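Local coordinates for protein multisubunit Na+/H+ antiporter, A subunit (Anoxybacillus flavithermus, PDB 6Z16) that probably exchanges sodium ions for protons across the cell membrane as the large subunit of an Mrp-type antiporter complex, at residues D82-A87 against D100-G105. Numbering follows the deposited sequence.
Sequences DEVIRA and DAYVDG
Backbone bonds pair I85 with V103 and A87 with A101, two in each pair, and bring the antiparallel strands to 4.7 Å at the closest approach of their axes. I85 N meets V103 O at 3.0 Å. Between them, R86 and Y102 form a non-hydrogen-bonded pair. On their face of the hairpin the Y102 ring carries the side-chain contact. CG anti to the backbone N (chi1 -176°) sends the ring diagonally across to V84, its CD1 edge passing R86 CG at 3.6 Å. V84 CG2 approaches CE1 of the ring obliquely at 3.7 Å, and V84 CG1 lies against the hydroxyl oxygen OH. Replacing the tyrosine by an alanine would probably leave V84 and the R86 methylenes without the ring they share. On the other face, I85 CB meets V103 CB (3.8 Å) and A87 CB meets A101 CB (4.2 Å); beyond them, L31 touches both alanines and M35 touches A101. D104 sits at the N-cap position of helix 105-128, and its backbone N is hydrogen-bonded to S107 OG; this end of the two-stranded antiparallel beta-hairpin leads directly into a helix predicted to span the membrane.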
# COMPACT_ATOMS: atom_id res chain seq x y z
N ASP A 82 113.55 -25.38 8.33
CA ASP A 82 112.72 -24.33 7.72
C ASP A 82 111.44 -24.78 7.02
O ASP A 82 111.18 -24.44 5.86
CB ASP A 82 113.59 -23.41 6.81
CG ASP A 82 114.19 -24.11 5.57
OD1 ASP A 82 113.91 -25.27 5.25
OD2 ASP A 82 115.00 -23.43 4.89
N GLU A 83 110.61 -25.54 7.73
CA GLU A 83 109.31 -25.97 7.24
C GLU A 83 108.23 -25.51 8.22
O GLU A 83 108.41 -25.59 9.43
CB GLU A 83 109.26 -27.49 7.05
CG GLU A 83 107.95 -28.02 6.49
CD GLU A 83 107.69 -27.56 5.07
OE1 GLU A 83 108.66 -27.32 4.32
OE2 GLU A 83 106.50 -27.42 4.71
N VAL A 84 107.11 -25.03 7.68
CA VAL A 84 106.03 -24.47 8.48
C VAL A 84 104.82 -25.39 8.42
O VAL A 84 104.70 -26.26 7.56
CB VAL A 84 105.67 -23.05 8.00
CG1 VAL A 84 106.86 -22.15 8.15
CG2 VAL A 84 105.21 -23.10 6.54
N ILE A 85 103.91 -25.18 9.37
CA ILE A 85 102.72 -26.02 9.51
C ILE A 85 101.49 -25.15 9.34
O ILE A 85 101.25 -24.24 10.15
CB ILE A 85 102.71 -26.75 10.86
CG1 ILE A 85 103.97 -27.59 11.02
CG2 ILE A 85 101.47 -27.61 10.98
CD1 ILE A 85 104.17 -28.61 9.92
N ARG A 86 100.69 -25.43 8.31
CA ARG A 86 99.54 -24.61 7.96
C ARG A 86 98.26 -25.41 8.10
O ARG A 86 98.20 -26.59 7.74
CB ARG A 86 99.67 -24.08 6.54
CG ARG A 86 100.84 -23.13 6.35
CD ARG A 86 100.96 -22.64 4.92
NE ARG A 86 99.83 -21.81 4.52
CZ ARG A 86 98.92 -22.16 3.62
NH1 ARG A 86 99.01 -23.34 3.02
NH2 ARG A 86 97.92 -21.35 3.33
N ALA A 87 97.22 -24.76 8.63
CA ALA A 87 95.93 -25.41 8.81
C ALA A 87 94.82 -24.38 8.66
O ALA A 87 95.04 -23.18 8.86
CB ALA A 87 95.83 -26.09 10.18
N ASP A 100 92.52 -19.60 10.48
CA ASP A 100 93.76 -20.13 9.96
C ASP A 100 94.72 -20.37 11.11
O ASP A 100 94.58 -19.83 12.21
CB ASP A 100 94.39 -19.16 8.96
CG ASP A 100 93.56 -18.98 7.71
OD1 ASP A 100 92.82 -19.92 7.35
OD2 ASP A 100 93.66 -17.91 7.09
N ALA A 101 95.72 -21.22 10.85
CA ALA A 101 96.77 -21.48 11.81
C ALA A 101 98.07 -21.65 11.05
O ALA A 101 98.13 -22.40 10.07
CB ALA A 101 96.47 -22.73 12.65
N TYR A 102 99.10 -20.94 11.49
CA TYR A 102 100.41 -20.96 10.86
C TYR A 102 101.43 -21.16 11.96
O TYR A 102 101.41 -20.44 12.96
CB TYR A 102 100.67 -19.65 10.12
CG TYR A 102 101.96 -19.58 9.35
CD1 TYR A 102 102.09 -20.20 8.11
CD2 TYR A 102 103.04 -18.86 9.83
CE1 TYR A 102 103.26 -20.11 7.39
CE2 TYR A 102 104.22 -18.77 9.12
CZ TYR A 102 104.32 -19.40 7.90
OH TYR A 102 105.49 -19.31 7.18
N VAL A 103 102.29 -22.16 11.80
CA VAL A 103 103.24 -22.54 12.83
C VAL A 103 104.64 -22.44 12.25
O VAL A 103 104.98 -23.15 11.29
CB VAL A 103 102.96 -23.96 13.36
CG1 VAL A 103 104.04 -24.37 14.29
CG2 VAL A 103 101.63 -23.99 14.08
N ASP A 104 105.43 -21.55 12.83
CA ASP A 104 106.84 -21.35 12.50
C ASP A 104 107.58 -21.17 13.82
O ASP A 104 107.07 -21.53 14.89
CB ASP A 104 107.02 -20.20 11.50
CG ASP A 104 106.46 -18.86 12.00
OD1 ASP A 104 105.84 -18.80 13.08
OD2 ASP A 104 106.65 -17.86 11.29
N GLY A 105 108.80 -20.62 13.76
CA GLY A 105 109.66 -20.59 14.94
C GLY A 105 109.16 -19.70 16.06
O GLY A 105 109.24 -20.07 17.24